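Local coordinates for branched-chain phosphotransacylase (Enterococcus faecalis, PDB 1YCO), which probably transfers branched-chain or related acyl groups between coenzyme A and phosphate, as other members of the phosphate acetyltransferase and butyryltransferase family do, at residues T129-V134 against T174-D179; N136-A141 against Q180-V185; Q16-A21 against L29-F34; P249-S254 against F263-F268; L191-A194 against A199-H202. All blocks are in the same frame, centred on the assembly; numbering follows the deposited sequence.

How the contacts relate
Along the chain contact 3 comes first, then contacts 1 and 2 with alternating segments, then contact 5 and finally contact 4. Contacts 3 and 4, with centres about 12 Å apart, put helices 12-24 and 259-274 on the parallel sheet that includes strands 29-35 and 250-252; Ala-21 and Phe-263 touch between them. Contacts 1 and 2, about 9 Å apart between centres, share helix 127-143 and lie where it and helix 165-177 meet the edge of the mixed sheet, at strand 184-189. Contact 5 follows that strand and lies about 41 Å from contact 3, centre to centre. Val-140 of contact 2 meets Phe-268 of contact 4, so packing links the two sheet regions.

Contact 1: T129-V134 against T174-D179; sequences TLIEIV and TAHFND
Ile-131 of helix 127-143 packs against His-176 and Phe-177 of segment 174-179, from helix 165-177, a helix-helix contact in the layer that lies against strands 150-154 and 184-189 of the mixed sheet. The inner, buried part is apolar. Phe-177 is directed toward the first helix, and its CZ atom lies 3.9 Å from Val-134 CG1 and 4.0 Å from Ile-131 CG2. The Val-134 and Phe-177 side chains approach from opposite directions, and CG1 of the valine meets the CZ and CE1 part of the ring obliquely. Val-134 also touches Ile-151 and Phe-177 touches Val-185, which packs this half of the contact on strands 150-154 and 184-189.

The outer side is more open to solvent, since His-176 is exposed and Ile-131 only partly buried, yet the two are closely seated. Here the imidazole, carried toward the first helix with CG anti to the backbone N (chi1 174°), offers one face to Ile-131 CD1. That methyl sits 3.6 Å from the ring centroid and 16° off the ring normal, the geometry of a CH-pi contact, and its nearest ring atom is ND1 at 3.5 Å. The two aromatic rings are themselves in touch, with His-176 CD2 above the centre of the Phe-177 ring. At the in-plane edge of that phenyl ring the backbone also takes part, where Ile-131 O lies 3.8 Å from Phe-177 CZ.

Contact 2: N136-A141 against Q180-V185; sequences NAKEVA and QQEATV
Lys-138 and Glu-182 form the polar half of this contact, between helix 127-143 and the loop that leads into strand 184-189. Their salt bridge includes a hydrogen bond from Lys-138 NZ to Glu-182 OE1 at 3.2 Å. The ammonium does not enter along the edge of the carboxylate: it meets OE1 from above the plane, 61° out of it, and the two side chains cross at about a right angle. The bend in the lysine chain at chi3 (70°) turns its end out of line with the rest of the chain on the way to the glutamate. Glu-135 is a second, long and weak ionic partner of the same amine.

Apolar contact is slight. Lys-138 CG passes 4.4 Å from Ala-183 CB, and both residues also rest on Ile-151 of the neighbouring strand 150-154.

Hydrogen bonding within the loop shapes the partner surface. Gln-180 folds back so that its OE1 accepts from Ala-183 N at 2.9 Å, in the carbonyl plane and on a lone pair, while its NE2 donates to Ala-183 O at 3.0 Å. The same amide nitrogen also bonds to Phe-177 O.

Since Glu-182 is exposed, solvent probably screens the out-of-plane ion pair, which is thus likely a modest tie between helix and loop, while the Gln-180 amide, bonded to both the N and O of Ala-183, holds that residue's backbone.

Contact 3: Q16-A21 against L29-F34; sequences QLVKKA and LQFIVF
Val-18 and Ala-21 of helix 12-24 cover the ring of Phe-31 in the beta-alpha-beta unit formed by strand 2-7, helix 12-24 and strand 29-35. The helix runs back almost antiparallel to the strand that follows it: the short segments have axes 10.0 Å apart at closest approach, with 165° between their directions. This is the return geometry of a crossover connection within a parallel sheet.

Phe-31 rises from the strand toward the helix, with CG anti to its carbonyl carbon (chi1 -65°). Val-18 and Phe-31 slide past each other in opposite directions, and the valine lies across one face of the ring. Both of its methyl groups are used. CG2 stands over that face, 4.3 Å from the centroid and 13° off the normal, a CH-pi contact displaced toward the rim. CG1 sits above the CD1 side of the same face, 3.5 Å from Phe-31 CD1. One turn later Ala-21 CB approaches the far end of the ring obliquely, 3.8 Å from Phe-31 CZ.

Trp-46 touches both Val-18 and Phe-31, and Val-4 also packs on the phenylalanine, so strand 2-7 and the loop carrying Trp-46 add to the packing round the ring. Toward the start of strand 29-35 the contact thins to Leu-29, which also touches Met-270 of helix 259-274 and whose CD1 lies 4.0 Å from the backbone atom Ala-21 O.

Contact 4: P249-S254 against F263-F268; sequences PVVLTS and FHSLRF
Val-251 on strand 250-252 meets Ser-265 on helix 259-274, and van der Waals contact makes up the whole of the junction. Val-251 points at the helix with CG1 anti to its backbone N (chi1 -178°), which places that methyl 3.4 Å from Ser-265 CB. The other methyl, CG2, comes to 4.0 Å from Ser-265 O, so the two branches straddle the serine's side-chain and carbonyl sides. A little further along the helix, Val-251 CG1 lies 4.3 Å from Leu-266 N, and Ala-269 also touches the valine. The CA atoms of Val-251 and Ser-265 are 6.3 Å apart, a close approach in keeping with the small serine side chain.

Polar bonding is directed to other partners. Ser-265 OG is hydrogen-bonded with Gly-241 N of strand 238-244, while the backbone of Val-251 bonds to Leu-73 and Lys-75 of strand 72-75.

The chemistry thus divides the serine between two neighbours: its methylene packs on the valine of the parallel sheet and its hydroxyl is engaged by a strand of the mixed sheet. One buried residue thereby ties helix 259-274 to both sheets.

Contact 5: L191-A194 against A199-H202; sequences LDLA and AVAH
Ala-199, the first residue of segment 199-202, sets its methyl against Asp-192, with CB atoms 3.9 Å apart. The same methyl is also 3.9 Å from Asp-192 O, so it rests on both the side-chain base and the carbonyl of the aspartate. The carboxylate itself is turned to other work: chi1 of 52° places CG between the backbone N and the carbonyl carbon, and OD1 accepts from Leu-193 N at 2.6 Å with an N-H...acceptor angle of 133°. That donor stands above the carboxylate plane, 48° out of it. Asp-192 OD1 is also hydrogen-bonded to Ser-190 OG, just before the helix.

Val-200 comes next and makes the apolar contact with Leu-193. Its CG2 methyl, anti to the carbonyl carbon, approaches Leu-193 O at 3.5 Å and Leu-193 CD2 at 4.0 Å. Leucine and valine cross at a slant, and the leucine methyl CD2 comes closer still to the backbone, 3.7 Å from Val-200 CA.

Two short consecutive helices, 191-195 and 197-202, follow strand 184-189. His-202 meets Ser-256 of the second subunit. The first helix packs between subunits and sheet: Asp-192 touches Leu-233 on helix 221-234 of the second subunit, while Ala-194 packs on strands 150-154 and 215-217 of the mixed sheet in its own chain.

Contact 1: T129-V134 against T174-D179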
# COMPACT_ATOMS: atom_id res chain seq x y z
N THR A 129 16.13 13.86 -2.59
CA THR A 129 15.23 13.77 -1.46
C THR A 129 15.19 12.36 -0.85
O THR A 129 15.23 12.19 0.38
CB THR A 129 13.82 14.16 -1.87
OG1 THR A 129 13.85 15.47 -2.44
CG2 THR A 129 12.88 14.14 -0.66
N LEU A 130 15.11 11.36 -1.72
CA LEU A 130 15.06 9.98 -1.27
C LEU A 130 16.35 9.69 -0.52
O LEU A 130 16.33 9.05 0.52
CB LEU A 130 14.89 9.04 -2.48
CG LEU A 130 14.12 7.71 -2.33
CD1 LEU A 130 14.90 6.76 -1.48
CD2 LEU A 130 12.73 7.96 -1.75
N ILE A 131 17.47 10.20 -1.05
CA ILE A 131 18.77 10.01 -0.40
C ILE A 131 18.73 10.54 1.04
O ILE A 131 19.21 9.87 1.95
CB ILE A 131 19.90 10.72 -1.20
CG1 ILE A 131 20.21 9.90 -2.46
CG2 ILE A 131 21.14 10.88 -0.34
CD1 ILE A 131 21.25 10.52 -3.38
N GLU A 132 18.14 11.72 1.23
CA GLU A 132 18.04 12.30 2.56
C GLU A 132 17.04 11.53 3.43
O GLU A 132 17.21 11.45 4.65
CB GLU A 132 17.61 13.77 2.48
CG GLU A 132 18.71 14.76 2.05
CD GLU A 132 20.01 14.56 2.83
OE1 GLU A 132 19.96 14.45 4.07
OE2 GLU A 132 21.09 14.53 2.19
N ILE A 133 15.98 10.98 2.81
CA ILE A 133 14.98 10.20 3.55
C ILE A 133 15.63 8.95 4.14
O ILE A 133 15.33 8.57 5.27
CB ILE A 133 13.81 9.75 2.63
CG1 ILE A 133 12.98 10.97 2.23
CG2 ILE A 133 12.93 8.74 3.33
CD1 ILE A 133 11.99 10.68 1.12
N VAL A 134 16.53 8.35 3.37
CA VAL A 134 17.25 7.17 3.81
C VAL A 134 18.14 7.57 4.99
O VAL A 134 18.09 6.96 6.06
CB VAL A 134 18.10 6.58 2.66
CG1 VAL A 134 18.97 5.45 3.16
CG2 VAL A 134 17.19 6.08 1.55
N THR A 174 20.51 3.35 -4.92
CA THR A 174 21.33 2.20 -4.53
C THR A 174 22.78 2.50 -4.93
O THR A 174 23.69 2.38 -4.12
CB THR A 174 20.85 0.91 -5.24
OG1 THR A 174 19.51 0.60 -4.82
CG2 THR A 174 21.77 -0.26 -4.91
N ALA A 175 22.97 2.89 -6.19
CA ALA A 175 24.30 3.21 -6.71
C ALA A 175 24.98 4.25 -5.82
O ALA A 175 26.18 4.16 -5.56
CB ALA A 175 24.19 3.74 -8.15
N HIS A 176 24.21 5.23 -5.36
CA HIS A 176 24.72 6.29 -4.50
C HIS A 176 25.28 5.76 -3.19
O HIS A 176 26.30 6.24 -2.70
CB HIS A 176 23.63 7.30 -4.18
CG HIS A 176 24.06 8.32 -3.18
ND1 HIS A 176 24.62 9.53 -3.55
CD2 HIS A 176 24.08 8.30 -1.82
CE1 HIS A 176 24.97 10.19 -2.46
NE2 HIS A 176 24.66 9.47 -1.40
N PHE A 177 24.60 4.78 -2.61
CA PHE A 177 25.03 4.22 -1.34
C PHE A 177 25.95 3.02 -1.46
O PHE A 177 26.38 2.48 -0.44
CB PHE A 177 23.83 3.84 -0.47
CG PHE A 177 23.13 5.01 0.12
CD1 PHE A 177 21.96 5.50 -0.46
CD2 PHE A 177 23.63 5.63 1.25
CE1 PHE A 177 21.30 6.59 0.09
CE2 PHE A 177 22.98 6.73 1.81
CZ PHE A 177 21.81 7.21 1.23
N ASN A 178 26.26 2.62 -2.68
CA ASN A 178 27.14 1.46 -2.87
C ASN A 178 28.54 1.69 -2.32
O ASN A 178 29.35 0.77 -2.27
CB ASN A 178 27.22 1.08 -4.35
CG ASN A 178 27.94 -0.25 -4.56
OD1 ASN A 178 27.57 -1.27 -3.99
ND2 ASN A 178 28.96 -0.23 -5.40
N ASP A 179 28.82 2.92 -1.89
CA ASP A 179 30.13 3.27 -1.35
C ASP A 179 30.27 3.05 0.16
O ASP A 179 31.08 2.23 0.60
CB ASP A 179 30.48 4.73 -1.68
CG ASP A 179 30.63 4.99 -3.18
OD1 ASP A 179 31.20 6.04 -3.55
OD2 ASP A 179 30.17 4.14 -3.99

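Contact 2: N136-A141 against Q180-V185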
# COMPACT_ATOMS: atom_id res chain seq x y z
N ASN A 136 17.92 10.05 7.12
CA ASN A 136 17.09 10.31 8.31
C ASN A 136 16.66 8.99 9.00
O ASN A 136 16.83 8.85 10.23
CB ASN A 136 15.84 11.13 7.92
CG ASN A 136 16.12 12.65 7.82
OD1 ASN A 136 17.27 13.09 7.71
ND2 ASN A 136 15.05 13.45 7.84
N ALA A 137 16.13 8.04 8.23
CA ALA A 137 15.70 6.75 8.77
C ALA A 137 16.89 5.92 9.24
O ALA A 137 16.78 5.18 10.23
CB ALA A 137 14.89 5.97 7.73
N LYS A 138 18.02 6.04 8.55
CA LYS A 138 19.21 5.31 8.96
C LYS A 138 19.67 5.81 10.32
O LYS A 138 20.13 5.03 11.15
CB LYS A 138 20.36 5.51 7.96
CG LYS A 138 21.65 4.82 8.41
CD LYS A 138 22.92 5.37 7.73
CE LYS A 138 23.25 6.78 8.22
NZ LYS A 138 24.41 7.41 7.54
N GLU A 139 19.56 7.12 10.54
CA GLU A 139 19.98 7.69 11.81
C GLU A 139 19.06 7.28 12.95
O GLU A 139 19.52 7.00 14.06
CB GLU A 139 20.05 9.22 11.70
CG GLU A 139 21.00 9.67 10.60
CD GLU A 139 21.11 11.18 10.49
OE1 GLU A 139 20.08 11.88 10.63
OE2 GLU A 139 22.23 11.68 10.24
N VAL A 140 17.76 7.25 12.68
CA VAL A 140 16.80 6.84 13.70
C VAL A 140 17.12 5.42 14.16
O VAL A 140 17.16 5.15 15.36
CB VAL A 140 15.35 6.89 13.17
CG1 VAL A 140 14.40 6.26 14.19
CG2 VAL A 140 14.95 8.33 12.91
N ALA A 141 17.34 4.51 13.21
CA ALA A 141 17.64 3.14 13.56
C ALA A 141 18.95 3.05 14.35
O ALA A 141 19.03 2.32 15.34
CB ALA A 141 17.73 2.27 12.29
N GLN A 180 29.49 3.80 0.94
CA GLN A 180 29.54 3.70 2.40
C GLN A 180 29.34 2.29 2.95
O GLN A 180 28.88 1.39 2.24
CB GLN A 180 28.52 4.67 3.00
CG GLN A 180 27.10 4.46 2.53
CD GLN A 180 26.48 3.21 3.13
OE1 GLN A 180 26.37 3.09 4.34
NE2 GLN A 180 26.07 2.28 2.27
N GLN A 181 29.70 2.09 4.21
CA GLN A 181 29.57 0.79 4.86
C GLN A 181 28.74 0.87 6.15
O GLN A 181 28.72 -0.08 6.94
CB GLN A 181 30.96 0.21 5.18
CG GLN A 181 31.76 -0.27 3.96
CD GLN A 181 31.30 -1.63 3.43
OE1 GLN A 181 31.41 -2.65 4.13
NE2 GLN A 181 30.78 -1.65 2.20
N GLU A 182 28.07 1.99 6.35
CA GLU A 182 27.24 2.17 7.54
C GLU A 182 25.95 1.36 7.47
O GLU A 182 25.41 0.97 8.51
CB GLU A 182 26.93 3.65 7.74
CG GLU A 182 28.12 4.49 8.16
CD GLU A 182 27.76 5.93 8.40
OE1 GLU A 182 27.48 6.64 7.40
OE2 GLU A 182 27.75 6.36 9.58
N ALA A 183 25.46 1.10 6.27
CA ALA A 183 24.24 0.32 6.10
C ALA A 183 24.15 -0.32 4.73
O ALA A 183 24.88 0.05 3.81
CB ALA A 183 23.01 1.20 6.34
N THR A 184 23.25 -1.28 4.60
CA THR A 184 23.05 -1.94 3.33
C THR A 184 21.77 -1.39 2.70
O THR A 184 20.67 -1.65 3.19
CB THR A 184 22.91 -3.47 3.50
OG1 THR A 184 24.11 -3.99 4.09
CG2 THR A 184 22.70 -4.13 2.15
N VAL A 185 21.92 -0.61 1.63
CA VAL A 185 20.79 -0.02 0.92
C VAL A 185 20.65 -0.70 -0.44
O VAL A 185 21.59 -0.69 -1.24
CB VAL A 185 20.99 1.50 0.70
CG1 VAL A 185 19.73 2.12 0.13
CG2 VAL A 185 21.36 2.18 2.02

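Contact 3: Q16-A21 against L29-F34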
# COMPACT_ATOMS: atom_id res chain seq x y z
N GLN A 16 -6.71 11.33 28.19
CA GLN A 16 -6.68 9.88 28.25
C GLN A 16 -5.26 9.37 27.93
O GLN A 16 -4.81 8.37 28.50
CB GLN A 16 -7.69 9.30 27.24
CG GLN A 16 -8.47 8.09 27.75
CD GLN A 16 -9.24 7.38 26.64
OE1 GLN A 16 -9.97 8.02 25.88
NE2 GLN A 16 -9.08 6.06 26.55
N LEU A 17 -4.56 10.07 27.04
CA LEU A 17 -3.18 9.73 26.64
C LEU A 17 -2.20 9.97 27.77
O LEU A 17 -1.38 9.11 28.10
CB LEU A 17 -2.74 10.56 25.43
CG LEU A 17 -1.28 10.43 24.98
CD1 LEU A 17 -0.98 8.97 24.64
CD2 LEU A 17 -1.01 11.32 23.76
N VAL A 18 -2.27 11.17 28.34
CA VAL A 18 -1.40 11.55 29.43
C VAL A 18 -1.54 10.55 30.58
O VAL A 18 -0.55 9.98 31.06
CB VAL A 18 -1.73 12.97 29.92
CG1 VAL A 18 -0.86 13.33 31.11
CG2 VAL A 18 -1.52 13.96 28.79
N LYS A 19 -2.78 10.31 31.01
CA LYS A 19 -3.02 9.37 32.09
C LYS A 19 -2.35 8.03 31.79
O LYS A 19 -1.59 7.49 32.61
CB LYS A 19 -4.52 9.17 32.32
CG LYS A 19 -5.20 10.40 32.90
CD LYS A 19 -6.64 10.12 33.31
CE LYS A 19 -7.27 11.37 33.94
NZ LYS A 19 -8.72 11.20 34.29
N LYS A 20 -2.62 7.49 30.60
CA LYS A 20 -2.04 6.22 30.19
C LYS A 20 -0.51 6.28 30.25
O LYS A 20 0.13 5.41 30.83
CB LYS A 20 -2.48 5.87 28.77
CG LYS A 20 -1.96 4.53 28.27
CD LYS A 20 -2.46 4.24 26.87
CE LYS A 20 -1.94 2.90 26.36
NZ LYS A 20 -2.33 1.75 27.23
N ALA A 21 0.06 7.33 29.66
CA ALA A 21 1.50 7.51 29.62
C ALA A 21 2.12 7.60 31.01
O ALA A 21 3.08 6.89 31.31
CB ALA A 21 1.86 8.74 28.82
N LEU A 29 8.60 11.42 33.56
CA LEU A 29 7.87 12.04 32.46
C LEU A 29 7.12 13.26 32.96
O LEU A 29 6.67 13.29 34.11
CB LEU A 29 6.85 11.07 31.87
CG LEU A 29 7.14 10.33 30.57
CD1 LEU A 29 5.89 9.55 30.17
CD2 LEU A 29 7.51 11.32 29.48
N GLN A 30 6.96 14.26 32.10
CA GLN A 30 6.24 15.47 32.45
C GLN A 30 5.52 16.04 31.23
O GLN A 30 6.04 15.99 30.11
CB GLN A 30 7.22 16.51 33.00
CG GLN A 30 6.62 17.89 33.19
CD GLN A 30 7.57 18.84 33.89
OE1 GLN A 30 8.64 19.18 33.37
NE2 GLN A 30 7.18 19.27 35.08
N PHE A 31 4.33 16.59 31.44
CA PHE A 31 3.55 17.17 30.36
C PHE A 31 3.19 18.63 30.58
O PHE A 31 2.79 19.03 31.67
CB PHE A 31 2.26 16.36 30.14
CG PHE A 31 2.50 14.95 29.66
CD1 PHE A 31 2.57 13.89 30.57
CD2 PHE A 31 2.66 14.68 28.30
CE1 PHE A 31 2.79 12.59 30.13
CE2 PHE A 31 2.89 13.38 27.86
CZ PHE A 31 2.96 12.33 28.77
N ILE A 32 3.36 19.42 29.53
CA ILE A 32 3.06 20.84 29.56
C ILE A 32 2.14 21.09 28.37
O ILE A 32 2.56 21.04 27.22
CB ILE A 32 4.34 21.67 29.44
CG1 ILE A 32 5.28 21.31 30.59
CG2 ILE A 32 4.02 23.16 29.46
CD1 ILE A 32 6.61 22.00 30.53
N VAL A 33 0.87 21.35 28.67
CA VAL A 33 -0.13 21.55 27.63
C VAL A 33 -0.53 23.00 27.41
O VAL A 33 -0.75 23.75 28.37
CB VAL A 33 -1.42 20.78 27.97
CG1 VAL A 33 -2.46 20.99 26.88
CG2 VAL A 33 -1.10 19.30 28.15
N PHE A 34 -0.64 23.39 26.15
CA PHE A 34 -1.04 24.75 25.78
C PHE A 34 -2.34 24.63 24.99
O PHE A 34 -2.45 23.79 24.10
CB PHE A 34 0.00 25.42 24.88
CG PHE A 34 1.41 25.33 25.41
CD1 PHE A 34 2.11 24.14 25.34
CD2 PHE A 34 2.03 26.46 25.94
CE1 PHE A 34 3.43 24.06 25.79
CE2 PHE A 34 3.35 26.39 26.39
CZ PHE A 34 4.05 25.19 26.31

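Contact 4: P249-S254 against F263-F268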
# COMPACT_ATOMS: atom_id res chain seq x y z
N PRO A 249 11.87 15.03 18.30
CA PRO A 249 10.87 14.20 17.62
C PRO A 249 9.53 14.91 17.64
O PRO A 249 9.13 15.48 18.67
CB PRO A 249 10.84 12.95 18.49
CG PRO A 249 12.25 12.81 18.92
CD PRO A 249 12.63 14.24 19.28
N VAL A 250 8.81 14.90 16.53
CA VAL A 250 7.51 15.56 16.51
C VAL A 250 6.44 14.52 16.26
O VAL A 250 6.46 13.83 15.26
CB VAL A 250 7.44 16.67 15.42
CG1 VAL A 250 6.14 17.47 15.57
CG2 VAL A 250 8.64 17.59 15.55
N VAL A 251 5.51 14.41 17.20
CA VAL A 251 4.43 13.44 17.08
C VAL A 251 3.14 14.13 16.61
O VAL A 251 2.70 15.12 17.20
CB VAL A 251 4.16 12.74 18.43
CG1 VAL A 251 3.07 11.70 18.29
CG2 VAL A 251 5.44 12.11 18.97
N LEU A 252 2.55 13.62 15.54
CA LEU A 252 1.32 14.18 15.00
C LEU A 252 0.14 13.34 15.47
O LEU A 252 0.12 12.12 15.28
CB LEU A 252 1.38 14.21 13.47
CG LEU A 252 2.44 15.13 12.87
CD1 LEU A 252 2.47 15.00 11.35
CD2 LEU A 252 2.16 16.56 13.28
N THR A 253 -0.83 14.00 16.09
CA THR A 253 -2.01 13.32 16.59
C THR A 253 -3.27 13.89 15.94
O THR A 253 -3.34 15.08 15.63
CB THR A 253 -2.09 13.47 18.14
OG1 THR A 253 -1.46 12.35 18.76
CG2 THR A 253 -3.53 13.59 18.62
N SER A 254 -4.26 13.02 15.73
CA SER A 254 -5.53 13.41 15.13
C SER A 254 -6.61 12.96 16.09
O SER A 254 -6.56 11.83 16.60
CB SER A 254 -5.73 12.74 13.78
OG SER A 254 -7.01 13.05 13.24
N PHE A 263 -0.37 6.68 21.77
CA PHE A 263 0.60 6.13 22.70
C PHE A 263 1.80 5.48 21.98
O PHE A 263 2.95 5.65 22.40
CB PHE A 263 -0.06 5.11 23.63
CG PHE A 263 0.81 4.67 24.77
CD1 PHE A 263 1.22 5.58 25.74
CD2 PHE A 263 1.25 3.35 24.86
CE1 PHE A 263 2.06 5.19 26.78
CE2 PHE A 263 2.10 2.95 25.89
CZ PHE A 263 2.50 3.86 26.86
N HIS A 264 1.53 4.76 20.90
CA HIS A 264 2.59 4.11 20.15
C HIS A 264 3.58 5.13 19.56
O HIS A 264 4.79 4.91 19.59
CB HIS A 264 2.02 3.24 19.03
CG HIS A 264 1.23 2.06 19.52
ND1 HIS A 264 1.55 1.38 20.67
CD2 HIS A 264 0.17 1.41 18.98
CE1 HIS A 264 0.72 0.36 20.82
NE2 HIS A 264 -0.13 0.36 19.81
N SER A 265 3.05 6.23 19.02
CA SER A 265 3.89 7.27 18.44
C SER A 265 4.68 7.94 19.55
O SER A 265 5.89 8.18 19.43
CB SER A 265 3.05 8.31 17.70
OG SER A 265 2.46 7.73 16.54
N LEU A 266 4.00 8.24 20.65
CA LEU A 266 4.65 8.86 21.79
C LEU A 266 5.77 7.93 22.29
O LEU A 266 6.86 8.39 22.65
CB LEU A 266 3.63 9.11 22.90
CG LEU A 266 4.19 9.57 24.25
CD1 LEU A 266 5.20 10.70 24.06
CD2 LEU A 266 3.03 10.01 25.13
N ARG A 267 5.49 6.63 22.28
CA ARG A 267 6.44 5.62 22.73
C ARG A 267 7.65 5.60 21.80
O ARG A 267 8.79 5.41 22.22
CB ARG A 267 5.77 4.24 22.74
CG ARG A 267 6.52 3.14 23.48
CD ARG A 267 6.35 3.28 24.98
NE ARG A 267 6.50 2.00 25.68
CZ ARG A 267 5.58 1.03 25.68
NH1 ARG A 267 4.44 1.19 25.03
NH2 ARG A 267 5.80 -0.10 26.36
N PHE A 268 7.37 5.80 20.52
CA PHE A 268 8.41 5.80 19.51
C PHE A 268 9.31 7.03 19.70
O PHE A 268 10.53 6.93 19.63
CB PHE A 268 7.76 5.77 18.13
CG PHE A 268 8.72 5.68 16.99
CD1 PHE A 268 9.89 4.94 17.11
CD2 PHE A 268 8.44 6.30 15.79
CE1 PHE A 268 10.78 4.84 16.03
CE2 PHE A 268 9.32 6.21 14.71
CZ PHE A 268 10.49 5.48 14.83

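Contact 5: L191-A194 against A199-H202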
# COMPACT_ATOMS: atom_id res chain seq x y z
N LEU A 191 7.84 -5.70 -1.84
CA LEU A 191 7.48 -5.83 -0.42
C LEU A 191 7.69 -7.24 0.15
O LEU A 191 8.25 -7.40 1.23
CB LEU A 191 6.01 -5.40 -0.22
CG LEU A 191 5.43 -5.42 1.20
CD1 LEU A 191 6.02 -4.28 2.01
CD2 LEU A 191 3.90 -5.29 1.15
N ASP A 192 7.22 -8.26 -0.55
CA ASP A 192 7.40 -9.62 -0.03
C ASP A 192 8.88 -10.02 0.04
O ASP A 192 9.33 -10.57 1.04
CB ASP A 192 6.63 -10.63 -0.89
CG ASP A 192 6.95 -10.49 -2.35
OD1 ASP A 192 7.66 -9.52 -2.68
OD2 ASP A 192 6.49 -11.33 -3.16
N LEU A 193 9.64 -9.74 -1.02
CA LEU A 193 11.07 -10.07 -1.00
C LEU A 193 11.82 -9.25 0.06
O LEU A 193 12.91 -9.63 0.51
CB LEU A 193 11.71 -9.86 -2.38
CG LEU A 193 11.27 -10.90 -3.43
CD1 LEU A 193 11.73 -10.49 -4.82
CD2 LEU A 193 11.83 -12.26 -3.05
N ALA A 194 11.22 -8.15 0.49
CA ALA A 194 11.84 -7.30 1.49
C ALA A 194 11.53 -7.72 2.94
O ALA A 194 12.39 -7.59 3.83
CB ALA A 194 11.42 -5.86 1.28
N ALA A 199 8.98 -15.94 1.31
CA ALA A 199 8.76 -15.52 -0.07
C ALA A 199 10.08 -15.52 -0.85
O ALA A 199 10.12 -15.85 -2.04
CB ALA A 199 8.12 -14.13 -0.12
N VAL A 200 11.15 -15.14 -0.15
CA VAL A 200 12.50 -15.12 -0.73
C VAL A 200 12.91 -16.54 -1.15
O VAL A 200 13.42 -16.76 -2.25
CB VAL A 200 13.54 -14.59 0.31
CG1 VAL A 200 14.95 -14.86 -0.17
CG2 VAL A 200 13.32 -13.10 0.53
N ALA A 201 12.67 -17.49 -0.24
CA ALA A 201 12.98 -18.89 -0.48
C ALA A 201 12.06 -19.41 -1.58
O ALA A 201 12.50 -20.10 -2.51
CB ALA A 201 12.78 -19.70 0.80
N HIS A 202 10.79 -19.06 -1.48
CA HIS A 202 9.78 -19.48 -2.44
C HIS A 202 10.19 -19.11 -3.85
O HIS A 202 9.97 -19.87 -4.78
CB HIS A 202 8.44 -18.83 -2.09
CG HIS A 202 7.29 -19.29 -2.93
ND1 HIS A 202 6.03 -18.74 -2.83
CD2 HIS A 202 7.20 -20.25 -3.88
CE1 HIS A 202 5.22 -19.34 -3.68
NE2 HIS A 202 5.91 -20.26 -4.33